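Local coordinates for isochorismatase family protein family (Burkholderia thailandensis, PDB 3TXY) that is of unknown function but belongs to the isochorismatase family, whose members are generally assigned hydrolase activity, at residues A[20-25]-A[86-91]; A[8-13]-A[128-133]. All blocks are in the same frame, centred on the assembly; numbering follows the deposited sequence.

Overall arrangement
Contacts 1 and 2 lie on opposite sides of the chain's centre, their own centres about 24 Å apart, and mark the two ends of strand 14-19. Residues 8-13 lead into that strand and, in contact 2, meet the start of the neighbouring parallel strand 128-134; residues 20-25 leave its far end and, in contact 1, pair with 86-91. The two contacts still touch, because Leu21 CD2 lies 3.9 Å from Gly133 CA at the end of the second strand. Contact 1 is on the side where relatives have their active site, and Asp20 there forms a salt bridge with Lys106. A bound ethanediol, probably from the crystallisation liquor, lies about 5 Å from the Ile25 side chain and may merely mark a pocket.

Contact 1 of 2, residues A[20-25]-A[86-91]; sequences DLQNGI and PEWSAF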
# COMPACT_ATOMS: atom_id res chain seq x y z
N ASP A 20 0.11 8.84 -13.09
CA ASP A 20 1.18 9.85 -13.08
C ASP A 20 1.94 9.97 -14.41
O ASP A 20 3.13 10.26 -14.43
CB ASP A 20 2.18 9.63 -11.93
CG ASP A 20 1.61 10.00 -10.58
OD1 ASP A 20 0.64 10.79 -10.53
OD2 ASP A 20 2.13 9.51 -9.57
N LEU A 21 1.22 9.82 -15.52
CA LEU A 21 1.84 9.99 -16.84
C LEU A 21 1.82 11.47 -17.21
O LEU A 21 1.17 11.92 -18.18
CB LEU A 21 1.20 9.06 -17.86
CG LEU A 21 1.29 7.57 -17.51
CD1 LEU A 21 0.62 6.74 -18.61
CD2 LEU A 21 2.73 7.11 -17.31
N GLN A 22 2.56 12.22 -16.40
CA GLN A 22 2.66 13.66 -16.45
C GLN A 22 4.09 14.09 -16.78
O GLN A 22 5.05 13.35 -16.52
CB GLN A 22 2.19 14.26 -15.12
CG GLN A 22 3.07 13.96 -13.92
CD GLN A 22 2.35 14.24 -12.61
OE1 GLN A 22 1.38 13.58 -12.31
NE2 GLN A 22 2.81 15.22 -11.87
N ASN A 23 4.22 15.29 -17.34
CA ASN A 23 5.51 15.75 -17.85
C ASN A 23 6.67 15.57 -16.86
O ASN A 23 7.76 15.15 -17.24
CB ASN A 23 5.41 17.23 -18.24
CG ASN A 23 4.46 17.48 -19.39
OD1 ASN A 23 4.40 16.69 -20.34
ND2 ASN A 23 3.73 18.60 -19.33
N GLY A 24 6.43 15.90 -15.60
CA GLY A 24 7.50 15.87 -14.61
C GLY A 24 7.95 14.48 -14.17
O GLY A 24 8.97 14.33 -13.52
N ILE A 25 7.17 13.46 -14.51
CA ILE A 25 7.45 12.10 -14.08
C ILE A 25 7.85 11.21 -15.27
O ILE A 25 8.76 10.40 -15.15
CB ILE A 25 6.24 11.54 -13.27
CG1 ILE A 25 6.10 12.36 -11.97
CG2 ILE A 25 6.39 10.05 -12.95
CD1 ILE A 25 4.77 12.17 -11.23
N PRO A 86 3.11 24.56 -13.27
CA PRO A 86 1.93 23.88 -13.82
C PRO A 86 2.28 22.79 -14.86
O PRO A 86 1.55 21.82 -14.99
CB PRO A 86 1.12 25.01 -14.46
CG PRO A 86 1.56 26.24 -13.71
CD PRO A 86 3.03 26.02 -13.47
N GLU A 87 3.40 22.95 -15.57
CA GLU A 87 3.80 21.93 -16.54
C GLU A 87 4.21 20.60 -15.90
O GLU A 87 4.06 19.55 -16.52
CB GLU A 87 4.91 22.45 -17.46
CG GLU A 87 4.41 23.45 -18.51
CD GLU A 87 3.19 22.95 -19.27
OE1 GLU A 87 3.29 21.90 -19.94
OE2 GLU A 87 2.11 23.59 -19.18
N TRP A 88 4.68 20.64 -14.66
CA TRP A 88 5.09 19.44 -13.97
C TRP A 88 3.96 18.42 -13.85
O TRP A 88 4.18 17.22 -13.98
CB TRP A 88 5.69 19.80 -12.61
CG TRP A 88 6.15 18.58 -11.86
CD1 TRP A 88 7.37 17.92 -11.96
CD2 TRP A 88 5.41 17.85 -10.82
NE1 TRP A 88 7.41 16.83 -11.12
CE2 TRP A 88 6.27 16.74 -10.40
CE3 TRP A 88 4.16 17.99 -10.23
CZ2 TRP A 88 5.88 15.84 -9.41
CZ3 TRP A 88 3.76 17.07 -9.26
CH2 TRP A 88 4.60 16.02 -8.86
N SER A 89 2.74 18.91 -13.62
CA SER A 89 1.56 18.03 -13.43
C SER A 89 0.66 17.88 -14.67
O SER A 89 -0.33 17.11 -14.61
CB SER A 89 0.71 18.53 -12.25
OG SER A 89 0.27 19.86 -12.44
N ALA A 90 0.99 18.57 -15.77
CA ALA A 90 0.26 18.44 -17.04
C ALA A 90 0.51 17.05 -17.65
O ALA A 90 1.62 16.54 -17.58
CB ALA A 90 0.69 19.53 -18.04
N PHE A 91 -0.51 16.46 -18.27
CA PHE A 91 -0.34 15.15 -18.89
C PHE A 91 0.61 15.22 -20.08
O PHE A 91 0.66 16.23 -20.81
CB PHE A 91 -1.69 14.56 -19.32
CG PHE A 91 -2.56 14.17 -18.17
CD1 PHE A 91 -2.22 13.07 -17.39
CD2 PHE A 91 -3.69 14.89 -17.84
CE1 PHE A 91 -3.01 12.71 -16.30
CE2 PHE A 91 -4.50 14.52 -16.77
CZ PHE A 91 -4.15 13.44 -16.00
O HOH W 1 9.11 14.28 -10.74
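The Gln22 side chain runs along Trp88, Ser89 and Ala90. Gln22 CB lies 3.4 Å from Ala90 O and CG equally near Trp88 O; CD follows beside Trp88 O and Ser89 CA. CG stands between the backbone N and the carbonyl carbon (chi1 67°), which lays the extended chain alongside the 88-89 backbone. At the tip, Gln22 NE2 donates to Trp88 O at 3.2 Å, from above the carbonyl plane and with a bent N-H...O angle of 136°. Gln22 NE2 also sits over one face of the Trp88 indole, 3.3 Å from CZ3, with amide and ring planes 79° apart. OE1 accepts a hydrogen bond from Thr61 N, so both ends of the amide are held and its rotation is fixed.

Gly24 N approaches Trp88 O from the other face of the carbonyl, giving this oxygen two donors. Asn23 N makes a straighter bond to Ala90 O (2.9 Å), while Asn23 ND2 uses an in-plane lone pair of Glu87 O. Gly24 CA packs 3.4 Å from Trp88 CD1, and a water links Gly24 O to Trp88 NE1.

Gln22 and Phe91 form a single backbone bridge. Around it, Leu21 packs on helix 35-51 and strand 128-134, Phe91 meets Phe58 and His60 of strand 56-61, and the contact lies beyond the C-terminal ends of the parallel strands, beside Asp20, which bonds Lys106 and Thr61 where relatives have their active site.

Contact 2 of 2, residues A[8-13]-A[128-133]; sequences PTLNPT and DIVLTG
Asn11 holds the carboxylate of Asp128 with both its backbone and its side chain. Among the hydrogen bonds, the backbone N of Asn11 donates to Asp128 OD2 at 2.8 Å, coming from well above the carboxylate plane. Asn11 ND2 takes the other oxygen, Asp128 OD1, at 2.9 Å, along an almost straight N-H...O line of 173°. This second bond uses the syn lone pair of OD1 and lies in the plane of the Asn11 amide, although amide and carboxylate are turned 75° against each other. Asp128 CB already points toward the 8-13 loop, and chi1 (-69°, CG beside the backbone N) presents both oxygens to Asn11. OD1 has a further donor in Asn153 ND2, so the carboxylate, paired here with neutral groups, is gripped at both oxygens. A backbone bond completes the set, Asp128 N donating to Thr13 O at 3.2 Å.

One water adds a bridge: it donates to Asp128 OD2 at 2.6 Å and to Thr9 O at 3.0 Å, a second, water-mediated tie between Asp128 and the loop at Thr9, two residues ahead of Asn11.

Apolar packing is slighter. Leu10 CD2 lies 4.1 Å from Val130 CG2, the two side chains crossing at about a right angle, and Leu10 also packs on Val155 and on Ala192 and Leu193 of helix 186-194.

Here the loop crosses the N-terminal end of strand 128-134 just before entering its parallel neighbour 14-19, at the middle of the 3-2-1-4-5-6 parallel sheet of the isochorismatase-like alpha/beta fold.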
# COMPACT_ATOMS: atom_id res chain seq x y z
N PRO A 8 -5.12 -12.56 -18.88
CA PRO A 8 -5.81 -12.38 -17.62
C PRO A 8 -7.31 -12.60 -17.76
O PRO A 8 -7.86 -12.48 -18.86
CB PRO A 8 -5.52 -10.92 -17.27
CG PRO A 8 -5.37 -10.26 -18.60
CD PRO A 8 -4.65 -11.28 -19.43
N THR A 9 -7.96 -12.93 -16.66
CA THR A 9 -9.40 -13.01 -16.62
C THR A 9 -9.96 -11.63 -16.30
O THR A 9 -9.57 -11.02 -15.28
CB THR A 9 -9.89 -13.96 -15.53
OG1 THR A 9 -9.35 -15.27 -15.75
CG2 THR A 9 -11.41 -14.02 -15.54
N LEU A 10 -10.86 -11.14 -17.16
CA LEU A 10 -11.46 -9.83 -16.98
C LEU A 10 -12.97 -9.89 -17.11
O LEU A 10 -13.49 -10.43 -18.10
CB LEU A 10 -10.95 -8.84 -18.03
CG LEU A 10 -9.54 -8.25 -17.94
CD1 LEU A 10 -9.38 -7.33 -19.13
CD2 LEU A 10 -9.36 -7.50 -16.63
N ASN A 11 -13.68 -9.29 -16.15
CA ASN A 11 -15.11 -9.00 -16.32
C ASN A 11 -15.31 -7.87 -17.33
O ASN A 11 -14.39 -7.07 -17.54
CB ASN A 11 -15.71 -8.62 -14.97
CG ASN A 11 -15.68 -9.77 -14.00
OD1 ASN A 11 -16.33 -10.79 -14.24
ND2 ASN A 11 -14.94 -9.63 -12.90
N PRO A 12 -16.50 -7.80 -17.98
CA PRO A 12 -16.76 -6.71 -18.94
C PRO A 12 -16.72 -5.31 -18.33
O PRO A 12 -16.49 -4.33 -19.04
CB PRO A 12 -18.19 -7.00 -19.43
CG PRO A 12 -18.48 -8.40 -19.05
CD PRO A 12 -17.63 -8.73 -17.86
N THR A 13 -17.02 -5.25 -17.04
CA THR A 13 -17.09 -4.03 -16.25
C THR A 13 -15.68 -3.64 -15.79
O THR A 13 -15.34 -3.75 -14.60
CB THR A 13 -18.03 -4.28 -15.05
OG1 THR A 13 -17.74 -5.55 -14.42
CG2 THR A 13 -19.46 -4.30 -15.55
N ASP A 128 -13.37 -4.24 -12.19
CA ASP A 128 -12.03 -4.66 -12.56
C ASP A 128 -11.26 -3.40 -12.98
O ASP A 128 -11.79 -2.55 -13.70
CB ASP A 128 -12.07 -5.62 -13.77
CG ASP A 128 -12.69 -7.00 -13.46
OD1 ASP A 128 -13.61 -7.10 -12.61
OD2 ASP A 128 -12.26 -7.98 -14.11
N ILE A 129 -10.01 -3.28 -12.54
CA ILE A 129 -9.14 -2.20 -13.02
C ILE A 129 -7.88 -2.76 -13.67
O ILE A 129 -7.27 -3.72 -13.17
CB ILE A 129 -8.82 -1.09 -11.98
CG1 ILE A 129 -7.93 -1.58 -10.83
CG2 ILE A 129 -10.10 -0.48 -11.43
CD1 ILE A 129 -7.49 -0.43 -9.92
N VAL A 130 -7.52 -2.16 -14.79
CA VAL A 130 -6.27 -2.42 -15.48
C VAL A 130 -5.37 -1.22 -15.22
O VAL A 130 -5.70 -0.09 -15.57
CB VAL A 130 -6.49 -2.70 -16.97
CG1 VAL A 130 -5.15 -2.73 -17.73
CG2 VAL A 130 -7.27 -4.01 -17.13
N LEU A 131 -4.23 -1.49 -14.58
CA LEU A 131 -3.35 -0.47 -14.07
C LEU A 131 -2.06 -0.33 -14.88
O LEU A 131 -1.38 -1.31 -15.18
CB LEU A 131 -3.03 -0.83 -12.62
CG LEU A 131 -2.91 0.17 -11.49
CD1 LEU A 131 -3.87 1.36 -11.51
CD2 LEU A 131 -3.08 -0.63 -10.18
N THR A 132 -1.77 0.91 -15.27
CA THR A 132 -0.50 1.28 -15.86
C THR A 132 0.07 2.48 -15.12
O THR A 132 -0.62 3.13 -14.34
CB THR A 132 -0.63 1.63 -17.36
OG1 THR A 132 -1.10 2.98 -17.52
CG2 THR A 132 -1.57 0.69 -18.06
N GLY A 133 1.33 2.77 -15.39
CA GLY A 133 1.95 4.03 -14.98
C GLY A 133 3.29 3.93 -14.24
O GLY A 133 3.99 2.92 -14.33
O HOH W 2 -11.49 -10.31 -13.12